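Local coordinates for protein 'Carboxyl esterase 2 (Tuber melanosporum Mel28, PDB 5MIF) that probably hydrolyses carboxylic ester bonds, as a serine esterase of the alpha/beta hydrolase fold, at residues V282-D287 / L313-G318; S227-E232 / P288-G293; E74-I79 / L94-S99. One frame throughout, in Å; residues are numbered along the deposited sequence.

Interactions 1 and 2 meet at the C-terminal end of strand 279-284, their centres about 11 Å apart, and show how one strand-to-helix connection can serve both a probable active site and the packing next to it. Residues 282-287 carry Asp287 toward His317, and the chain then runs directly into 288-293, the helix start that packs on helix 228-232 in interaction 2. Arg290 NH1 is probably hydrogen-bonded to Glu285 O at 2.9 Å, and Ile289 CG2 packs against His317 ND1. Interaction 3 stands apart, its nearest atoms about 17 Å from interaction 1 and about 24 Å from interaction 2; it belongs to the far edge of the same sheet.

Interaction 1 (V282-D287 / L313-G318); sequences VVAEVD and LGTIHG
Val286 gives its backbone N-H to the carbonyl oxygen of Thr315, N to O 3.0 Å, and so ties the chain turning off strand 279-284 to the loop beyond strand 307-312. A little further on, Ile316 CA approaches Val286 O in a CA-H...O contact of 3.3 Å, and a water donates to that oxygen while accepting the N-H of His317. Ala284 CB presses on the backbone of Ile316, 3.4 Å from its C. In Glu285, CG lies anti to the backbone N (chi1 174°) and the chain stays extended beyond it, which carries the carboxylate out to Leu313 and Gly314. Its OE1 takes the N-H of Gly314 in a short bond, N to OE1 2.6 Å, and its CD lies 3.7 Å from Leu313 CG. OE2 forms a salt bridge to Arg298 of the second subunit, so both carboxylate oxygens are held. With an alanine here, the Gly314 N-H would probably lose its acceptor and the arginine of the second subunit its opposite charge. At the other end His317 ND1 donates to Asp287 OD2 at 2.7 Å. That oxygen sits at the ring edge, close to the imidazole plane, but the carboxylate stands almost upright to the ring (87°), and the N-H meets OD2 on its syn side, 30° out of the carboxylate plane. Asp287 OD1 accepts the N-H of Ile289, which gives the carboxylate a second anchor, and His317 NE2 is hydrogen-bonded to Ser190 OG. This geometry is consistent with a Ser-His-Asp catalytic triad, its serine probably on the nucleophile elbow. Strand 307-312 flanks strand 279-284 in the sheet, while helix 37-47 packs on Thr315 and Ile316 through Thr39.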
loop_
_atom_site.group_PDB
_atom_site.type_symbol
_atom_site.label_atom_id
_atom_site.label_comp_id
_atom_site.label_asym_id
_atom_site.label_seq_id
_atom_site.Cartn_x
_atom_site.Cartn_y
_atom_site.Cartn_z
ATOM N N VAL A 282 3.982 -3.174 -6.525
ATOM C CA VAL A 282 4.152 -3.449 -5.108
ATOM C C VAL A 282 5.458 -4.219 -4.928
ATOM O O VAL A 282 5.689 -5.197 -5.628
ATOM C CB VAL A 282 2.952 -4.256 -4.560
ATOM C CG1 VAL A 282 3.151 -4.584 -3.106
ATOM C CG2 VAL A 282 1.656 -3.467 -4.761
ATOM N N VAL A 283 6.318 -3.782 -4.015
ATOM C CA VAL A 283 7.596 -4.474 -3.793
ATOM C C VAL A 283 7.776 -4.838 -2.320
ATOM O O VAL A 283 7.184 -4.210 -1.436
ATOM C CB VAL A 283 8.816 -3.630 -4.253
ATOM C CG1 VAL A 283 8.794 -3.422 -5.771
ATOM C CG2 VAL A 283 8.877 -2.294 -3.489
ATOM N N ALA A 284 8.564 -5.879 -2.063
ATOM C CA ALA A 284 8.916 -6.237 -0.695
ATOM C C ALA A 284 10.164 -5.463 -0.286
ATOM O O ALA A 284 11.033 -5.213 -1.112
ATOM C CB ALA A 284 9.147 -7.740 -0.569
ATOM N N GLU A 285 10.265 -5.096 0.986
ATOM C CA GLU A 285 11.407 -4.316 1.447
ATOM C C GLU A 285 12.701 -5.126 1.420
ATOM O O GLU A 285 13.721 -4.675 0.889
ATOM C CB GLU A 285 11.170 -3.797 2.860
ATOM C CG GLU A 285 12.367 -3.094 3.453
ATOM C CD GLU A 285 12.175 -2.768 4.920
ATOM O OE1 GLU A 285 11.432 -3.512 5.599
ATOM O OE2 GLU A 285 12.792 -1.798 5.401
ATOM N N VAL A 286 12.651 -6.322 1.989
ATOM C CA VAL A 286 13.843 -7.158 2.117
ATOM C C VAL A 286 13.873 -8.159 0.962
ATOM O O VAL A 286 13.317 -9.252 1.038
ATOM C CB VAL A 286 13.867 -7.852 3.493
ATOM C CG1 VAL A 286 15.096 -8.732 3.647
ATOM C CG2 VAL A 286 13.823 -6.794 4.597
ATOM N N ASP A 287 14.526 -7.745 -0.115
ATOM C CA ASP A 287 14.413 -8.403 -1.407
ATOM C C ASP A 287 15.484 -7.880 -2.350
ATOM O O ASP A 287 15.520 -6.686 -2.640
ATOM C CB ASP A 287 13.027 -8.156 -2.011
ATOM C CG ASP A 287 12.784 -8.930 -3.306
ATOM O OD1 ASP A 287 13.736 -9.469 -3.905
ATOM O OD2 ASP A 287 11.622 -8.968 -3.769
ATOM N N LEU A 313 7.054 -2.793 4.119
ATOM C CA LEU A 313 8.188 -2.989 5.019
ATOM C C LEU A 313 8.085 -4.302 5.797
ATOM O O LEU A 313 6.986 -4.799 6.057
ATOM C CB LEU A 313 8.321 -1.812 5.987
ATOM C CG LEU A 313 9.150 -0.641 5.464
ATOM C CD1 LEU A 313 8.475 0.027 4.247
ATOM C CD2 LEU A 313 9.413 0.366 6.572
ATOM N N GLY A 314 9.237 -4.877 6.134
ATOM C CA GLY A 314 9.299 -6.057 6.988
ATOM C C GLY A 314 8.956 -7.382 6.316
ATOM O O GLY A 314 8.794 -8.407 6.984
ATOM N N THR A 315 8.838 -7.383 4.996
ATOM C CA THR A 315 8.502 -8.625 4.310
ATOM C C THR A 315 9.486 -8.899 3.184
ATOM O O THR A 315 10.361 -8.080 2.901
ATOM C CB THR A 315 7.062 -8.610 3.772
ATOM O OG1 THR A 315 6.689 -9.938 3.363
ATOM C CG2 THR A 315 6.932 -7.653 2.607
ATOM N N ILE A 316 9.339 -10.066 2.559
ATOM C CA ILE A 316 10.325 -10.592 1.619
ATOM C C ILE A 316 9.693 -11.030 0.307
ATOM O O ILE A 316 8.469 -11.091 0.188
ATOM C CB ILE A 316 11.066 -11.807 2.221
ATOM C CG1 ILE A 316 10.072 -12.936 2.514
ATOM C CG2 ILE A 316 11.857 -11.394 3.466
ATOM C CD1 ILE A 316 10.693 -14.159 3.125
ATOM N N HIS A 317 10.541 -11.352 -0.665
ATOM C CA HIS A 317 10.101 -11.843 -1.965
ATOM C C HIS A 317 9.142 -13.029 -1.810
ATOM O O HIS A 317 9.364 -13.912 -0.973
ATOM C CB HIS A 317 11.310 -12.239 -2.817
ATOM C CG HIS A 317 11.020 -12.319 -4.283
ATOM N ND1 HIS A 317 11.120 -11.227 -5.121
ATOM C CD2 HIS A 317 10.618 -13.353 -5.061
ATOM C CE1 HIS A 317 10.808 -11.589 -6.352
ATOM N NE2 HIS A 317 10.505 -12.875 -6.344
ATOM N N GLY A 318 8.062 -13.029 -2.582
ATOM C CA GLY A 318 7.118 -14.128 -2.550
ATOM C C GLY A 318 5.919 -13.931 -1.633
ATOM O O GLY A 318 5.053 -14.806 -1.574
HETATM O O HOH W 1 13.412 -11.484 -0.339
#

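Interaction 2 (S227-E232 / P288-G293); sequences SATFKE and PIRQQG
Thr229 OG1 is gripped twice: it accepts the N-H of Gln291, N to OG1 3.2 Å, and donates to Pro288 O at 2.5 Å, a distance shorter than usual and so doubtful in its exact value. With OG1 placed between its own backbone N and carbonyl carbon (chi1 51°), the hydroxyl faces the start of helix 290-302. The methyl branch, CG2, lies over one face of the Arg290 guanidinium, 3.4 Å from NH2. That guanidinium makes a long salt bridge to Glu232, and a water at its edge links Arg290 NH1, whose main partner is Glu285, to Glu232 OE2. Phe230 turns the edge of its ring to Gln292, CE1 to NE2 3.6 Å, with amide and ring nearly coplanar (17°), while the Gln292 OE1 accepts from the backbone of Thr221 and Asp222. The Ile289 side chain lies beside that of Phe230, pointing the same way, with CD1 3.9 Å from CE1. Ser227 OG is buried against Gln291 CB without a polar partner in the model. The contact thus sets the short helix 228-232 against the beginning of helix 290-302, and Ile244 of helix 241-251 packs on Phe230, Pro288 and Ile289.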
loop_
_atom_site.group_PDB
_atom_site.type_symbol
_atom_site.label_atom_id
_atom_site.label_comp_id
_atom_site.label_asym_id
_atom_site.label_seq_id
_atom_site.Cartn_x
_atom_site.Cartn_y
_atom_site.Cartn_z
ATOM N N SER A 227 21.396 -4.670 -9.569
ATOM C CA SER A 227 21.054 -3.382 -8.992
ATOM C C SER A 227 21.528 -3.323 -7.550
ATOM O O SER A 227 21.999 -4.326 -7.008
ATOM C CB SER A 227 19.544 -3.143 -9.090
ATOM O OG SER A 227 18.826 -4.267 -8.607
ATOM N N ALA A 228 21.421 -2.138 -6.953
ATOM C CA ALA A 228 21.902 -1.877 -5.597
ATOM C C ALA A 228 21.426 -2.912 -4.568
ATOM O O ALA A 228 22.203 -3.342 -3.712
ATOM C CB ALA A 228 21.487 -0.471 -5.160
ATOM N N THR A 229 20.158 -3.314 -4.641
ATOM C CA THR A 229 19.630 -4.226 -3.629
ATOM C C THR A 229 20.138 -5.669 -3.785
ATOM O O THR A 229 19.993 -6.463 -2.854
ATOM C CB THR A 229 18.084 -4.245 -3.621
ATOM O OG1 THR A 229 17.595 -4.469 -4.946
ATOM C CG2 THR A 229 17.527 -2.925 -3.083
ATOM N N PHE A 230 20.729 -6.013 -4.934
ATOM C CA PHE A 230 21.422 -7.305 -5.061
ATOM C C PHE A 230 22.514 -7.393 -4.007
ATOM O O PHE A 230 22.654 -8.401 -3.318
ATOM C CB PHE A 230 22.064 -7.498 -6.444
ATOM C CG PHE A 230 21.149 -8.076 -7.483
ATOM C CD1 PHE A 230 20.068 -7.348 -7.977
ATOM C CD2 PHE A 230 21.366 -9.359 -7.966
ATOM C CE1 PHE A 230 19.230 -7.885 -8.952
ATOM C CE2 PHE A 230 20.536 -9.906 -8.931
ATOM C CZ PHE A 230 19.465 -9.167 -9.427
ATOM N N LYS A 231 23.263 -6.303 -3.885
ATOM C CA LYS A 231 24.342 -6.182 -2.918
ATOM C C LYS A 231 23.818 -6.067 -1.477
ATOM O O LYS A 231 24.444 -6.565 -0.540
ATOM C CB LYS A 231 25.204 -4.961 -3.268
ATOM C CG LYS A 231 25.943 -5.126 -4.585
ATOM C CD LYS A 231 26.281 -3.789 -5.222
ATOM C CE LYS A 231 26.957 -3.986 -6.584
ATOM N NZ LYS A 231 27.683 -2.767 -7.067
ATOM N N GLU A 232 22.673 -5.411 -1.298
ATOM C CA GLU A 232 22.134 -5.197 0.040
ATOM C C GLU A 232 21.548 -6.480 0.649
ATOM O O GLU A 232 21.663 -6.714 1.851
ATOM C CB GLU A 232 21.074 -4.095 0.017
ATOM C CG GLU A 232 20.567 -3.723 1.391
ATOM C CD GLU A 232 19.656 -2.515 1.377
ATOM O OE1 GLU A 232 19.393 -1.972 0.277
ATOM O OE2 GLU A 232 19.224 -2.098 2.477
ATOM N N PRO A 288 16.350 -8.779 -2.849
ATOM C CA PRO A 288 17.370 -8.403 -3.831
ATOM C C PRO A 288 16.777 -7.726 -5.062
ATOM O O PRO A 288 17.415 -6.855 -5.649
ATOM C CB PRO A 288 17.986 -9.746 -4.245
ATOM C CG PRO A 288 17.558 -10.709 -3.265
ATOM C CD PRO A 288 16.326 -10.230 -2.599
ATOM N N ILE A 289 15.568 -8.123 -5.442
ATOM C CA ILE A 289 14.993 -7.659 -6.701
ATOM C C ILE A 289 14.166 -6.366 -6.498
ATOM O O ILE A 289 13.596 -5.826 -7.447
ATOM C CB ILE A 289 14.130 -8.778 -7.357
ATOM C CG1 ILE A 289 14.211 -8.715 -8.874
ATOM C CG2 ILE A 289 12.695 -8.744 -6.901
ATOM C CD1 ILE A 289 15.549 -9.148 -9.386
ATOM N N ARG A 290 14.123 -5.865 -5.264
ATOM C CA ARG A 290 13.317 -4.681 -4.939
ATOM C C ARG A 290 13.628 -3.467 -5.831
ATOM O O ARG A 290 12.714 -2.798 -6.307
ATOM C CB ARG A 290 13.505 -4.294 -3.467
ATOM C CG ARG A 290 12.619 -3.138 -3.005
ATOM C CD ARG A 290 13.036 -2.655 -1.625
ATOM N NE ARG A 290 14.197 -1.773 -1.725
ATOM C CZ ARG A 290 15.055 -1.529 -0.737
ATOM N NH1 ARG A 290 14.891 -2.101 0.448
ATOM N NH2 ARG A 290 16.075 -0.701 -0.932
ATOM N N GLN A 291 14.909 -3.184 -6.057
ATOM C CA GLN A 291 15.308 -2.002 -6.832
ATOM C C GLN A 291 14.728 -1.976 -8.256
ATOM O O GLN A 291 14.422 -0.906 -8.802
ATOM C CB GLN A 291 16.837 -1.902 -6.897
ATOM C CG GLN A 291 17.355 -0.608 -7.519
ATOM C CD GLN A 291 17.207 0.589 -6.596
ATOM O OE1 GLN A 291 17.442 0.488 -5.391
ATOM N NE2 GLN A 291 16.794 1.726 -7.155
ATOM N N GLN A 292 14.595 -3.152 -8.861
ATOM C CA GLN A 292 14.106 -3.248 -10.234
ATOM C C GLN A 292 12.686 -2.716 -10.385
ATOM O O GLN A 292 12.399 -1.937 -11.302
ATOM C CB GLN A 292 14.174 -4.698 -10.726
ATOM C CG GLN A 292 15.589 -5.151 -10.993
ATOM C CD GLN A 292 15.660 -6.526 -11.613
ATOM O OE1 GLN A 292 14.683 -7.023 -12.187
ATOM N NE2 GLN A 292 16.813 -7.175 -11.461
ATOM N N GLY A 293 11.797 -3.148 -9.496
ATOM C CA GLY A 293 10.419 -2.686 -9.523
ATOM C C GLY A 293 10.305 -1.187 -9.314
ATOM O O GLY A 293 9.599 -0.507 -10.065
HETATM O O HOH W 2 16.380 -1.141 2.599
#

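Interaction 3 (E74-I79 / L94-S99)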
loop_
_atom_site.group_PDB
_atom_site.type_symbol
_atom_site.label_atom_id
_atom_site.label_comp_id
_atom_site.label_asym_id
_atom_site.label_seq_id
_atom_site.Cartn_x
_atom_site.Cartn_y
_atom_site.Cartn_z
ATOM N N GLU A 74 -15.712 -19.507 -3.578
ATOM C CA GLU A 74 -15.813 -20.487 -4.644
ATOM C C GLU A 74 -15.757 -19.850 -6.012
ATOM O O GLU A 74 -16.149 -18.700 -6.189
ATOM C CB GLU A 74 -17.106 -21.300 -4.514
ATOM C CG GLU A 74 -17.223 -22.131 -3.246
ATOM C CD GLU A 74 -18.595 -22.777 -3.096
ATOM O OE1 GLU A 74 -19.432 -22.613 -4.007
ATOM O OE2 GLU A 74 -18.812 -23.503 -2.105
ATOM N N PHE A 75 -15.268 -20.618 -6.983
ATOM C CA PHE A 75 -15.225 -20.178 -8.370
ATOM C C PHE A 75 -15.327 -21.375 -9.308
ATOM O O PHE A 75 -14.981 -22.491 -8.937
ATOM C CB PHE A 75 -13.946 -19.362 -8.641
ATOM C CG PHE A 75 -12.683 -20.006 -8.126
ATOM C CD1 PHE A 75 -12.013 -20.968 -8.874
ATOM C CD2 PHE A 75 -12.146 -19.620 -6.908
ATOM C CE1 PHE A 75 -10.832 -21.550 -8.398
ATOM C CE2 PHE A 75 -10.968 -20.192 -6.428
ATOM C CZ PHE A 75 -10.309 -21.157 -7.173
ATOM N N THR A 76 -15.800 -21.139 -10.525
ATOM C CA THR A 76 -15.808 -22.188 -11.533
ATOM C C THR A 76 -14.470 -22.214 -12.272
ATOM O O THR A 76 -13.761 -21.205 -12.327
ATOM C CB THR A 76 -16.936 -22.004 -12.550
ATOM O OG1 THR A 76 -16.801 -20.729 -13.183
ATOM C CG2 THR A 76 -18.308 -22.118 -11.873
ATOM N N THR A 77 -14.153 -23.368 -12.851
ATOM C CA THR A 77 -12.920 -23.580 -13.611
ATOM C C THR A 77 -13.228 -24.092 -15.013
ATOM O O THR A 77 -13.908 -25.111 -15.168
ATOM C CB THR A 77 -11.994 -24.615 -12.942
ATOM O OG1 THR A 77 -11.601 -24.165 -11.645
ATOM C CG2 THR A 77 -10.750 -24.849 -13.793
ATOM N N LYS A 78 -12.734 -23.399 -16.033
ATOM C CA LYS A 78 -12.785 -23.957 -17.376
ATOM C C LYS A 78 -11.347 -24.179 -17.859
ATOM O O LYS A 78 -10.541 -23.244 -17.926
ATOM C CB LYS A 78 -13.569 -23.052 -18.331
ATOM C CG LYS A 78 -13.722 -23.649 -19.725
ATOM C CD LYS A 78 -14.760 -22.916 -20.560
ATOM C CE LYS A 78 -15.137 -23.740 -21.794
ATOM N NZ LYS A 78 -16.347 -23.228 -22.507
ATOM N N ILE A 79 -11.030 -25.435 -18.161
ATOM C CA ILE A 79 -9.701 -25.823 -18.622
ATOM C C ILE A 79 -9.580 -25.661 -20.131
ATOM O O ILE A 79 -10.340 -26.255 -20.904
ATOM C CB ILE A 79 -9.399 -27.270 -18.219
ATOM C CG1 ILE A 79 -9.761 -27.466 -16.743
ATOM C CG2 ILE A 79 -7.941 -27.612 -18.497
ATOM C CD1 ILE A 79 -9.567 -28.870 -16.222
ATOM N N LEU A 94 -9.620 -20.642 -16.997
ATOM C CA LEU A 94 -10.479 -19.484 -16.756
ATOM C C LEU A 94 -11.258 -19.691 -15.462
ATOM O O LEU A 94 -12.098 -20.581 -15.374
ATOM C CB LEU A 94 -11.444 -19.248 -17.916
ATOM C CG LEU A 94 -12.377 -18.027 -17.791
ATOM C CD1 LEU A 94 -11.567 -16.729 -17.791
ATOM C CD2 LEU A 94 -13.421 -18.006 -18.896
ATOM N N TYR A 95 -10.965 -18.874 -14.458
ATOM C CA TYR A 95 -11.677 -18.952 -13.189
ATOM C C TYR A 95 -12.691 -17.822 -13.070
ATOM O O TYR A 95 -12.338 -16.658 -13.266
ATOM C CB TYR A 95 -10.714 -18.892 -12.018
ATOM C CG TYR A 95 -9.615 -19.933 -12.021
ATOM C CD1 TYR A 95 -9.895 -21.289 -11.819
ATOM C CD2 TYR A 95 -8.289 -19.550 -12.157
ATOM C CE1 TYR A 95 -8.862 -22.234 -11.781
ATOM C CE2 TYR A 95 -7.266 -20.468 -12.129
ATOM C CZ TYR A 95 -7.546 -21.803 -11.942
ATOM O OH TYR A 95 -6.483 -22.677 -11.912
ATOM N N LYS A 96 -13.943 -18.170 -12.773
ATOM C CA LYS A 96 -15.022 -17.182 -12.619
ATOM C C LYS A 96 -15.717 -17.271 -11.269
ATOM O O LYS A 96 -16.036 -18.361 -10.813
ATOM C CB LYS A 96 -16.075 -17.351 -13.717
ATOM C CG LYS A 96 -15.550 -17.259 -15.124
ATOM C CD LYS A 96 -16.690 -17.098 -16.112
ATOM C CE LYS A 96 -17.233 -18.463 -16.492
ATOM N NZ LYS A 96 -18.454 -18.363 -17.317
ATOM N N PRO A 97 -15.951 -16.125 -10.620
ATOM C CA PRO A 97 -16.755 -16.154 -9.393
ATOM C C PRO A 97 -18.188 -16.662 -9.657
ATOM O O PRO A 97 -18.717 -16.531 -10.760
ATOM C CB PRO A 97 -16.786 -14.688 -8.961
ATOM C CG PRO A 97 -16.611 -13.923 -10.243
ATOM C CD PRO A 97 -15.660 -14.750 -11.068
ATOM N N VAL A 98 -18.804 -17.244 -8.640
ATOM C CA VAL A 98 -20.170 -17.757 -8.740
ATOM C C VAL A 98 -21.173 -16.596 -8.833
ATOM O O VAL A 98 -20.847 -15.465 -8.479
ATOM C CB VAL A 98 -20.522 -18.641 -7.528
ATOM C CG1 VAL A 98 -19.507 -19.744 -7.385
ATOM C CG2 VAL A 98 -20.525 -17.805 -6.263
ATOM N N SER A 99 -22.382 -16.868 -9.316
ATOM C CA SER A 99 -23.409 -15.825 -9.439
ATOM C C SER A 99 -24.126 -15.508 -8.123
ATOM O O SER A 99 -23.847 -16.101 -7.076
ATOM C CB SER A 99 -24.443 -16.233 -10.483
ATOM O OG SER A 99 -23.815 -16.570 -11.705
HETATM O O HOH W 3 -14.995 -20.853 -15.361
#
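Tyr95, Thr76 and Leu94 bury the most surface where strands 75-82 and 90-97 run antiparallel, and each does so in a different way. Tyr95 works through its ring. Thr77 OG1 meets the ring edge in plane, 3.3 Å from Tyr95 CD1, and Phe75 lies alongside, pointing the same way. The two aromatic rings are inclined obliquely, their centroids 5.2 Å apart, with Phe75 CE1 3.6 Å from Tyr95 CD1. Phe75 gets there because its CG takes the position between the backbone N and the carbonyl carbon (chi1 48°), which sets the ring beside that of Tyr95. Ile136 of helix 129-139 touches both rings.

Thr76 contributes both backbone and hydroxyl. It forms a hydrogen-bonded pair with Lys96: Thr76 N donates to Lys96 O at 2.8 Å, and Lys96 N returns the bond to Thr76 O at 3.1 Å, while Thr76 OG1 lies 3.5 Å from Lys96 CB. Tyr95 CA adds a CA-H...O contact to the same Thr76 O. Leu94 forms the next hydrogen-bonded pair with Lys78, its N 2.9 Å from Lys78 O. Its own carbonyl accepts twice, from Lys78 N and from a water that also bonds Thr76 OG1, so this water spans the strands on the face opposite Tyr95. On that face Leu94 packs against Leu177, whose carbonyl holds Lys96 NZ. Because strands 75-82 and 90-97 follow one another in the chain and pair antiparallel, they form a beta hairpin, here at the antiparallel edge of the mainly parallel sheet characteristic of alpha/beta hydrolases.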